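Local coordinates for hypothetical protein (Pyrococcus furiosus, PDB 1YB3) that is of unknown function but belongs to the DUF3201 family and folds as a single chain of helices packed on an antiparallel sheet, at residues H15-L18 and N19-W22; E30-K33 and E34-K37; F121-F124 and E125-I128; R164-E167 and L168-Y172. All blocks are in the same frame, centred on the assembly; numbering follows the deposited sequence.

Contact 1 (H15-L18 and N19-W22); sequences HELL and NRIW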
loop_
_atom_site.group_PDB
_atom_site.type_symbol
_atom_site.label_atom_id
_atom_site.label_comp_id
_atom_site.label_asym_id
_atom_site.label_seq_id
_atom_site.Cartn_x
_atom_site.Cartn_y
_atom_site.Cartn_z
ATOM N N HIS A 15 -24.382 -2.893 -4.917
ATOM C CA HIS A 15 -24.173 -2.457 -6.296
ATOM C C HIS A 15 -23.472 -1.089 -6.337
ATOM O O HIS A 15 -22.493 -0.916 -7.070
ATOM C CB HIS A 15 -25.527 -2.413 -7.022
ATOM C CG HIS A 15 -25.472 -1.810 -8.387
ATOM N ND1 HIS A 15 -24.891 -2.449 -9.466
ATOM C CD2 HIS A 15 -25.959 -0.640 -8.858
ATOM C CE1 HIS A 15 -25.016 -1.687 -10.538
ATOM N NE2 HIS A 15 -25.667 -0.588 -10.197
ATOM N N GLU A 16 -23.966 -0.139 -5.538
ATOM C CA GLU A 16 -23.356 1.188 -5.402
ATOM C C GLU A 16 -21.903 1.136 -4.902
ATOM O O GLU A 16 -21.022 1.831 -5.438
ATOM C CB GLU A 16 -24.222 2.074 -4.500
ATOM C CG GLU A 16 -25.490 2.586 -5.207
ATOM C CD GLU A 16 -26.560 3.117 -4.255
ATOM O OE1 GLU A 16 -26.212 3.624 -3.161
ATOM O OE2 GLU A 16 -27.755 3.033 -4.610
ATOM N N LEU A 17 -21.646 0.293 -3.901
ATOM C CA LEU A 17 -20.293 0.152 -3.351
ATOM C C LEU A 17 -19.310 -0.445 -4.373
ATOM O O LEU A 17 -18.175 0.040 -4.523
ATOM C CB LEU A 17 -20.316 -0.644 -2.031
ATOM C CG LEU A 17 -20.516 0.128 -0.704
ATOM C CD1 LEU A 17 -21.784 0.994 -0.643
ATOM C CD2 LEU A 17 -20.483 -0.831 0.484
ATOM N N LEU A 18 -19.749 -1.470 -5.102
ATOM C CA LEU A 18 -18.940 -2.052 -6.173
ATOM C C LEU A 18 -18.645 -1.065 -7.315
ATOM O O LEU A 18 -17.525 -1.041 -7.852
ATOM C CB LEU A 18 -19.597 -3.325 -6.726
ATOM C CG LEU A 18 -19.628 -4.506 -5.757
ATOM C CD1 LEU A 18 -20.358 -5.680 -6.389
ATOM C CD2 LEU A 18 -18.216 -4.888 -5.345
ATOM N N ASN A 19 -19.640 -0.265 -7.689
ATOM C CA ASN A 19 -19.420 0.794 -8.685
ATOM C C ASN A 19 -18.436 1.854 -8.177
ATOM O O ASN A 19 -17.664 2.423 -8.967
ATOM C CB ASN A 19 -20.745 1.442 -9.103
ATOM C CG ASN A 19 -21.362 0.769 -10.316
ATOM O OD1 ASN A 19 -20.662 0.123 -11.097
ATOM N ND2 ASN A 19 -22.674 0.937 -10.494
ATOM N N ARG A 20 -18.477 2.111 -6.875
ATOM C CA ARG A 20 -17.548 3.060 -6.232
ATOM C C ARG A 20 -16.109 2.554 -6.247
ATOM O O ARG A 20 -15.200 3.301 -6.614
ATOM C CB ARG A 20 -18.001 3.381 -4.796
ATOM C CG ARG A 20 -17.057 4.322 -4.029
ATOM C CD ARG A 20 -17.654 4.827 -2.708
ATOM N NE ARG A 20 -17.729 3.794 -1.674
ATOM C CZ ARG A 20 -17.826 4.034 -0.363
ATOM N NH1 ARG A 20 -17.831 5.283 0.098
ATOM N NH2 ARG A 20 -17.904 3.022 0.497
ATOM N N ILE A 21 -15.900 1.295 -5.865
ATOM C CA ILE A 21 -14.553 0.685 -5.858
ATOM C C ILE A 21 -13.909 0.761 -7.252
ATOM O O ILE A 21 -12.794 1.296 -7.421
ATOM C CB ILE A 21 -14.595 -0.796 -5.340
ATOM C CG1 ILE A 21 -14.947 -0.859 -3.851
ATOM C CG2 ILE A 21 -13.284 -1.564 -5.657
ATOM C CD1 ILE A 21 -15.350 -2.264 -3.386
ATOM N N TRP A 22 -14.615 0.250 -8.265
ATOM C CA TRP A 22 -14.049 0.238 -9.602
ATOM C C TRP A 22 -13.998 1.626 -10.253
ATOM O O TRP A 22 -12.965 1.997 -10.821
ATOM C CB TRP A 22 -14.721 -0.829 -10.498
ATOM C CG TRP A 22 -14.058 -2.170 -10.364
ATOM C CD1 TRP A 22 -13.062 -2.671 -11.158
ATOM C CD2 TRP A 22 -14.323 -3.177 -9.379
ATOM N NE1 TRP A 22 -12.693 -3.908 -10.726
ATOM C CE2 TRP A 22 -13.446 -4.252 -9.638
ATOM C CE3 TRP A 22 -15.210 -3.275 -8.304
ATOM C CZ2 TRP A 22 -13.437 -5.424 -8.865
ATOM C CZ3 TRP A 22 -15.199 -4.439 -7.528
ATOM C CH2 TRP A 22 -14.315 -5.497 -7.817
#
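Asn19 points ND2 at one face of the His15 imidazole, one turn back along helix 11-35. ND2 lies 3.4 Å from NE2 of His15, and the amide is steeply tilted to the ring, the planes 66° apart. CG of His15 is anti to its backbone N (chi1 172°), which swings the ring toward Asn19. This is van der Waals contact, not a hydrogen bond. The backbone pair is bonded: Asn19 N gives its hydrogen to His15 O. Arg20 comes next. Its side chain runs beside that of Leu17, with NH2 4.1 Å from Leu17 CG, and its guanidinium makes a cation-pi contact with Phe153. Ile21 is buried. Its N binds Leu17 O at 2.9 Å. Trp22 closes the segment with a nearly straight bond (176°) from its N to Leu18 O. The indole brings its CE3 edge to this carbonyl, in plane, at 3.2 Å from Leu18 O. CZ3 touches Leu18 CD2 at 3.8 Å, while NE1 binds Glu46. With an alanine in place of Trp22, Leu18 CD2 would probably lose its aromatic neighbour and Glu46 its indole donor. Backbone bonds thus carry this surface turn, and the apolar contacts lie toward Ile21 and Trp22, which also meet Pro66.

Contact 2 (E30-K33 and E34-K37); sequences EELK and EELK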
loop_
_atom_site.group_PDB
_atom_site.type_symbol
_atom_site.label_atom_id
_atom_site.label_comp_id
_atom_site.label_asym_id
_atom_site.label_seq_id
_atom_site.Cartn_x
_atom_site.Cartn_y
_atom_site.Cartn_z
ATOM N N GLU A 30 -6.264 7.679 -14.022
ATOM C CA GLU A 30 -6.058 8.769 -14.989
ATOM C C GLU A 30 -5.474 10.011 -14.306
ATOM O O GLU A 30 -4.591 10.703 -14.872
ATOM C CB GLU A 30 -7.356 9.075 -15.741
ATOM C CG GLU A 30 -7.857 7.902 -16.620
ATOM C CD GLU A 30 -6.793 7.355 -17.575
ATOM O OE1 GLU A 30 -6.092 8.164 -18.230
ATOM O OE2 GLU A 30 -6.662 6.118 -17.682
ATOM N N GLU A 31 -5.915 10.265 -13.080
ATOM C CA GLU A 31 -5.436 11.416 -12.311
ATOM C C GLU A 31 -3.950 11.280 -11.983
ATOM O O GLU A 31 -3.168 12.217 -12.205
ATOM C CB GLU A 31 -6.256 11.623 -11.035
ATOM C CG GLU A 31 -7.672 12.148 -11.319
ATOM C CD GLU A 31 -8.617 12.029 -10.143
ATOM O OE1 GLU A 31 -8.257 11.403 -9.121
ATOM O OE2 GLU A 31 -9.745 12.564 -10.252
ATOM N N LEU A 32 -3.546 10.116 -11.478
ATOM C CA LEU A 32 -2.123 9.938 -11.127
ATOM C C LEU A 32 -1.224 9.817 -12.365
ATOM O O LEU A 32 -0.033 10.172 -12.311
ATOM C CB LEU A 32 -1.914 8.760 -10.153
ATOM C CG LEU A 32 -2.582 8.854 -8.769
ATOM C CD1 LEU A 32 -2.169 7.674 -7.936
ATOM C CD2 LEU A 32 -2.214 10.162 -8.001
ATOM N N LYS A 33 -1.787 9.346 -13.478
ATOM C CA LYS A 33 -1.071 9.299 -14.746
ATOM C C LYS A 33 -0.677 10.733 -15.104
ATOM O O LYS A 33 0.476 11.006 -15.463
ATOM C CB LYS A 33 -1.948 8.693 -15.846
ATOM C CG LYS A 33 -1.420 8.865 -17.268
ATOM C CD LYS A 33 -0.225 7.987 -17.567
ATOM C CE LYS A 33 0.018 7.929 -19.079
ATOM N NZ LYS A 33 1.374 7.470 -19.422
ATOM N N GLU A 34 -1.632 11.652 -14.964
ATOM C CA GLU A 34 -1.377 13.073 -15.240
ATOM C C GLU A 34 -0.443 13.716 -14.212
ATOM O O GLU A 34 0.464 14.468 -14.574
ATOM C CB GLU A 34 -2.702 13.842 -15.328
ATOM C CG GLU A 34 -3.545 13.461 -16.550
ATOM C CD GLU A 34 -5.007 13.896 -16.444
ATOM O OE1 GLU A 34 -5.348 14.639 -15.490
ATOM O OE2 GLU A 34 -5.820 13.492 -17.320
ATOM N N GLU A 35 -0.643 13.398 -12.936
ATOM C CA GLU A 35 0.012 14.117 -11.855
ATOM C C GLU A 35 1.423 13.614 -11.496
ATOM O O GLU A 35 2.321 14.417 -11.207
ATOM C CB GLU A 35 -0.897 14.115 -10.627
ATOM C CG GLU A 35 -2.176 14.914 -10.867
ATOM C CD GLU A 35 -3.318 14.535 -9.930
ATOM O OE1 GLU A 35 -3.066 13.932 -8.863
ATOM O OE2 GLU A 35 -4.478 14.849 -10.274
ATOM N N LEU A 36 1.605 12.295 -11.497
ATOM C CA LEU A 36 2.886 11.664 -11.127
ATOM C C LEU A 36 3.842 11.622 -12.316
ATOM O O LEU A 36 4.333 10.559 -12.737
ATOM C CB LEU A 36 2.662 10.252 -10.538
ATOM C CG LEU A 36 1.824 10.157 -9.257
ATOM C CD1 LEU A 36 1.860 8.723 -8.756
ATOM C CD2 LEU A 36 2.319 11.069 -8.178
ATOM N N LYS A 37 4.116 12.799 -12.869
ATOM C CA LYS A 37 5.008 12.869 -14.010
ATOM C C LYS A 37 6.401 12.435 -13.549
ATOM O O LYS A 37 6.828 12.791 -12.453
ATOM C CB LYS A 37 5.024 14.291 -14.579
ATOM C CG LYS A 37 3.768 14.655 -15.396
ATOM C CD LYS A 37 3.980 15.991 -16.118
ATOM C CE LYS A 37 2.755 16.363 -16.952
ATOM N NZ LYS A 37 1.557 16.488 -16.074
#
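The C-terminal end of helix 11-35 is where Leu32 meets Leu36, just as the chain leaves helical geometry. Leu36 is the first residue to do so, and it is the centre of an inverse gamma turn. Three i to i+4 bonds lead up to it. Glu34 N binds Glu30 O, Glu35 N binds Glu31 O, and Leu36 N binds Leu32 O at 2.8 Å. The Leu36 side chain still folds back along the helix. Its CG is anti to the carbonyl carbon (chi1 -61°), which brings CD1 to 4.0 Å from Leu32 CB. Both leucines also pack on helix 155-171, at Ile162 and Ile166. Glu35 stretches back beside the previous turn, its CG 3.2 Å from Glu31 O. Its carboxylate reaches OE2 to 3.8 Å from Glu31 CB, while OE1 lies 4.0 Å from Leu32 CD2. Past the turn, Lys37 bends at its last torsion (chi4 60°) and gives NZ to Glu34 O at 2.7 Å. Glu31 OE1 lies 5.2 Å from Glu35 OE2. Their likely repulsion is probably eased by Lys159, a long and weak partner of both. The charge of Lys37 beside Glu34 O would suit the negative end of the helix dipole.

Contact 3 (F121-F124 and E125-I128); sequences FYNF and EHPI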
loop_
_atom_site.group_PDB
_atom_site.type_symbol
_atom_site.label_atom_id
_atom_site.label_comp_id
_atom_site.label_asym_id
_atom_site.label_seq_id
_atom_site.Cartn_x
_atom_site.Cartn_y
_atom_site.Cartn_z
ATOM N N PHE A 121 5.954 -7.415 9.272
ATOM C CA PHE A 121 6.959 -6.756 10.099
ATOM C C PHE A 121 6.355 -5.695 11.025
ATOM O O PHE A 121 6.812 -5.520 12.166
ATOM C CB PHE A 121 8.050 -6.131 9.221
ATOM C CG PHE A 121 8.812 -7.122 8.400
ATOM C CD1 PHE A 121 9.718 -8.008 9.003
ATOM C CD2 PHE A 121 8.638 -7.179 7.014
ATOM C CE1 PHE A 121 10.428 -8.928 8.228
ATOM C CE2 PHE A 121 9.346 -8.100 6.237
ATOM C CZ PHE A 121 10.250 -8.965 6.846
ATOM N N TYR A 122 5.336 -4.992 10.521
ATOM C CA TYR A 122 4.633 -3.959 11.272
ATOM C C TYR A 122 3.174 -3.976 10.845
ATOM O O TYR A 122 2.866 -4.061 9.647
ATOM C CB TYR A 122 5.253 -2.578 10.995
ATOM C CG TYR A 122 4.551 -1.409 11.663
ATOM C CD1 TYR A 122 4.906 -0.993 12.958
ATOM C CD2 TYR A 122 3.551 -0.698 10.988
ATOM C CE1 TYR A 122 4.256 0.092 13.564
ATOM C CE2 TYR A 122 2.899 0.371 11.576
ATOM C CZ TYR A 122 3.257 0.776 12.860
ATOM O OH TYR A 122 2.606 1.854 13.423
ATOM N N ASN A 123 2.290 -3.923 11.835
ATOM C CA ASN A 123 0.851 -3.781 11.640
ATOM C C ASN A 123 0.403 -2.667 12.570
ATOM O O ASN A 123 0.574 -2.779 13.787
ATOM C CB ASN A 123 0.136 -5.101 11.993
ATOM C CG ASN A 123 -1.342 -5.087 11.643
ATOM O OD1 ASN A 123 -2.020 -4.098 11.833
ATOM N ND2 ASN A 123 -1.853 -6.219 11.150
ATOM N N PHE A 124 -0.154 -1.593 12.007
ATOM C CA PHE A 124 -0.502 -0.396 12.801
ATOM C C PHE A 124 -1.571 -0.669 13.863
ATOM O O PHE A 124 -1.723 0.109 14.812
ATOM C CB PHE A 124 -0.992 0.726 11.880
ATOM C CG PHE A 124 -2.440 0.604 11.490
ATOM C CD1 PHE A 124 -3.425 1.326 12.174
ATOM C CD2 PHE A 124 -2.823 -0.219 10.420
ATOM C CE1 PHE A 124 -4.784 1.227 11.802
ATOM C CE2 PHE A 124 -4.167 -0.323 10.032
ATOM C CZ PHE A 124 -5.155 0.403 10.732
ATOM N N GLU A 125 -2.340 -1.740 13.675
ATOM C CA GLU A 125 -3.386 -2.106 14.634
ATOM C C GLU A 125 -2.809 -2.691 15.919
ATOM O O GLU A 125 -3.445 -2.628 16.977
ATOM C CB GLU A 125 -4.386 -3.070 14.007
ATOM C CG GLU A 125 -5.161 -2.455 12.868
ATOM C CD GLU A 125 -6.627 -2.784 12.922
ATOM O OE1 GLU A 125 -6.976 -3.882 13.414
ATOM O OE2 GLU A 125 -7.434 -1.936 12.479
ATOM N N HIS A 126 -1.619 -3.270 15.813
ATOM C CA HIS A 126 -0.850 -3.676 16.985
ATOM C C HIS A 126 0.610 -3.247 16.831
ATOM O O HIS A 126 1.484 -4.075 16.583
ATOM C CB HIS A 126 -1.014 -5.178 17.308
ATOM C CG HIS A 126 -0.826 -6.101 16.140
ATOM N ND1 HIS A 126 -1.883 -6.581 15.394
ATOM C CD2 HIS A 126 0.288 -6.675 15.624
ATOM C CE1 HIS A 126 -1.424 -7.393 14.456
ATOM N NE2 HIS A 126 -0.109 -7.465 14.573
ATOM N N PRO A 127 0.870 -1.934 16.976
ATOM C CA PRO A 127 2.167 -1.369 16.606
ATOM C C PRO A 127 3.313 -1.801 17.514
ATOM O O PRO A 127 3.125 -2.015 18.716
ATOM C CB PRO A 127 1.941 0.140 16.718
ATOM C CG PRO A 127 0.844 0.287 17.689
ATOM C CD PRO A 127 -0.045 -0.907 17.508
ATOM N N ILE A 128 4.485 -1.959 16.918
ATOM C CA ILE A 128 5.715 -2.172 17.667
ATOM C C ILE A 128 6.691 -1.060 17.293
ATOM O O ILE A 128 6.418 -0.271 16.379
ATOM C CB ILE A 128 6.316 -3.584 17.420
ATOM C CG1 ILE A 128 6.594 -3.817 15.930
ATOM C CG2 ILE A 128 5.388 -4.673 17.987
ATOM C CD1 ILE A 128 7.353 -5.097 15.620
HETATM O O HOH W 1 3.327 -4.380 14.395
#
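A type I beta turn from Asn123 to His126 takes the chain off edge strand 120-123 toward helix 130-138. Asn123 holds it twice. Its backbone O accepts from His126 N at 3.0 Å, with the donor well above the carbonyl plane. Its OD1 takes Glu125 N, also at 3.0 Å, in an Asx turn. CG of Asn123 stands anti to the backbone N (chi1 -173°), which carries the amide forward over the turn. His126 lies across this side chain: Asn123 CB is over one ring face, 3.8 Å from the centroid, a CH-pi contact. A second CH-pi contact puts Glu125 CG over the Phe124 ring, 3.7 Å from its centroid. Beyond the turn, Pro127 CB touches Tyr122 CE1 at 3.9 Å, and Ile128 O meets the edge of the same ring in plane. Ile128 N is buried with no partner in the model. A water joins Asn123 N (2.8 Å) to His126 O (2.9 Å). With an alanine here the amide is gone, and Glu125 N would probably lose its acceptor and His126 CE1 its contact with ND2, though CB could still meet the ring. Asn123 thus serves two turn N-H groups through two different oxygens, while aliphatic carbons meet the Phe124 and His126 faces.

Contact 4 (R164-E167 and L168-Y172); sequences RFIE and LARRY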
loop_
_atom_site.group_PDB
_atom_site.type_symbol
_atom_site.label_atom_id
_atom_site.label_comp_id
_atom_site.label_asym_id
_atom_site.label_seq_id
_atom_site.Cartn_x
_atom_site.Cartn_y
_atom_site.Cartn_z
ATOM N N ARG A 164 3.378 12.576 0.029
ATOM C CA ARG A 164 4.204 12.513 1.243
ATOM C C ARG A 164 5.139 11.295 1.222
ATOM O O ARG A 164 6.292 11.380 1.623
ATOM C CB ARG A 164 3.359 12.560 2.525
ATOM C CG ARG A 164 2.678 13.932 2.757
ATOM C CD ARG A 164 1.765 13.930 3.983
ATOM N NE ARG A 164 2.513 13.947 5.231
ATOM C CZ ARG A 164 2.659 12.905 6.046
ATOM N NH1 ARG A 164 2.111 11.733 5.741
ATOM N NH2 ARG A 164 3.356 13.033 7.175
ATOM N N PHE A 165 4.634 10.159 0.734
ATOM C CA PHE A 165 5.463 8.990 0.673
ATOM C C PHE A 165 6.626 9.166 -0.302
ATOM O O PHE A 165 7.787 8.839 0.011
ATOM C CB PHE A 165 4.630 7.743 0.302
ATOM C CG PHE A 165 5.401 6.457 0.468
ATOM C CD1 PHE A 165 5.367 5.768 1.694
ATOM C CD2 PHE A 165 6.209 5.971 -0.567
ATOM C CE1 PHE A 165 6.114 4.599 1.873
ATOM C CE2 PHE A 165 6.968 4.783 -0.398
ATOM C CZ PHE A 165 6.902 4.096 0.826
ATOM N N ILE A 166 6.314 9.692 -1.485
ATOM C CA ILE A 166 7.346 9.917 -2.511
ATOM C C ILE A 166 8.419 10.888 -1.987
ATOM O O ILE A 166 9.614 10.640 -2.155
ATOM C CB ILE A 166 6.728 10.367 -3.871
ATOM C CG1 ILE A 166 6.006 9.180 -4.536
ATOM C CG2 ILE A 166 7.811 10.918 -4.807
ATOM C CD1 ILE A 166 5.043 9.559 -5.676
ATOM N N GLU A 167 7.985 11.930 -1.298
ATOM C CA GLU A 167 8.908 12.938 -0.752
ATOM C C GLU A 167 9.813 12.312 0.329
ATOM O O GLU A 167 11.022 12.562 0.359
ATOM C CB GLU A 167 8.132 14.157 -0.252
ATOM C CG GLU A 167 7.471 14.925 -1.407
ATOM C CD GLU A 167 6.414 15.946 -0.973
ATOM O OE1 GLU A 167 5.941 15.904 0.199
ATOM O OE2 GLU A 167 6.040 16.774 -1.845
ATOM N N LEU A 168 9.239 11.459 1.179
ATOM C CA LEU A 168 10.040 10.764 2.187
ATOM C C LEU A 168 11.041 9.819 1.508
ATOM O O LEU A 168 12.219 9.776 1.868
ATOM C CB LEU A 168 9.133 9.994 3.140
ATOM C CG LEU A 168 9.820 9.102 4.167
ATOM C CD1 LEU A 168 10.736 9.885 5.127
ATOM C CD2 LEU A 168 8.752 8.305 4.939
ATOM N N ALA A 169 10.562 9.057 0.523
ATOM C CA ALA A 169 11.416 8.149 -0.240
ATOM C C ALA A 169 12.570 8.860 -0.942
ATOM O O ALA A 169 13.676 8.346 -0.950
ATOM C CB ALA A 169 10.580 7.361 -1.251
ATOM N N ARG A 170 12.292 10.040 -1.512
ATOM C CA ARG A 170 13.336 10.863 -2.149
ATOM C C ARG A 170 14.472 11.188 -1.171
ATOM O O ARG A 170 15.652 11.153 -1.546
ATOM C CB ARG A 170 12.739 12.165 -2.713
ATOM C CG ARG A 170 11.931 12.000 -3.975
ATOM C CD ARG A 170 11.800 13.341 -4.703
ATOM N NE ARG A 170 10.932 13.240 -5.872
ATOM C CZ ARG A 170 9.725 13.780 -5.956
ATOM N NH1 ARG A 170 9.221 14.480 -4.934
ATOM N NH2 ARG A 170 9.016 13.624 -7.069
ATOM N N ARG A 171 14.122 11.482 0.080
ATOM C CA ARG A 171 15.117 11.787 1.126
ATOM C C ARG A 171 16.114 10.647 1.355
ATOM O O ARG A 171 17.264 10.887 1.748
ATOM C CB ARG A 171 14.441 12.102 2.456
ATOM C CG ARG A 171 13.741 13.446 2.568
ATOM C CD ARG A 171 13.162 13.611 4.004
ATOM N NE ARG A 171 14.146 13.248 5.025
ATOM C CZ ARG A 171 13.866 12.704 6.211
ATOM N NH1 ARG A 171 12.612 12.439 6.574
ATOM N NH2 ARG A 171 14.859 12.417 7.044
ATOM N N TYR A 172 15.662 9.414 1.118
ATOM C CA TYR A 172 16.492 8.231 1.269
ATOM C C TYR A 172 16.976 7.641 -0.059
ATOM O O TYR A 172 17.495 6.516 -0.088
ATOM C CB TYR A 172 15.740 7.179 2.105
ATOM C CG TYR A 172 15.627 7.589 3.557
ATOM C CD1 TYR A 172 16.598 7.202 4.485
ATOM C CD2 TYR A 172 14.579 8.401 3.996
ATOM C CE1 TYR A 172 16.515 7.586 5.815
ATOM C CE2 TYR A 172 14.483 8.790 5.337
ATOM C CZ TYR A 172 15.462 8.378 6.234
ATOM O OH TYR A 172 15.383 8.768 7.554
#
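Ile166 CG2 sits squarely over the guanidinium of Arg170, 3.6 Å from CZ and above the centre of the group. The methyl thus meets a flat face rather than the N-H edge. CG2 of Ile166 is the branch anti to the backbone N, and this turns it toward the next turn of the helix. Arg170 comes to meet it. Its chain is extended from CG to NE, and its CG lies 3.2 Å from Ile166 O. Glu167 stands beside the same guanidinium, with its CG 4.0 Å from Arg170 NH1. The charges themselves do not touch: Glu167 OE2 is 5.0 Å from Arg170 NH1, so any attraction is likely to be modest.

Under these side chains run the last two turns of helix 155-171. Leu168 N binds Arg164 O, Ala169 N binds Phe165 O at 2.8 Å, and Arg170 N binds Ile166 O at 2.8 Å. The Arg171 N bond to Glu167 O is longer, 3.3 Å. Tyr172 lies past the helix, its N bonded to Ala169 O. Ring atom CE2 of Tyr172 lies over the face of the Arg171 guanidinium.

On the buried side, Phe165 meets Phe87 of strand 82-90 with ring planes nearly parallel, Ile166 packs on Phe39 and Ala169 on Leu175. Other residues face helix 96-105. Leu168 packs on Phe98 and Asp101. Tyr172 sets its ring edge-to-face with Phe98 and bonds Asp101 through OH. Arg164 gives NH1 to Ala105 O and pairs with Glu161.

The four contacts follow one another along a single chain. Contacts 1 and 2 share helix 11-35, their centres 22 Å apart, one near its start and one at its end. Contact 3 spans the end of edge strand 120-123 of the seven-stranded antiparallel sheet and the loop after it. Contact 4 ends helix 155-171. Only contacts 2 and 4 touch: Leu36 CD2 lies 4.0 Å from Ile166 CD1, so the C-terminal end of helix 11-35 meets the last turns of helix 155-171. Contact 3 is about 31 Å from contact 2 between centres, on the opposite side of the chain's centre. Contacts 1 and 4 are also on opposite sides, with centres 32 Å apart. The first and last helices are thus joined directly, while contact 3 lies at an outer edge of the sheet.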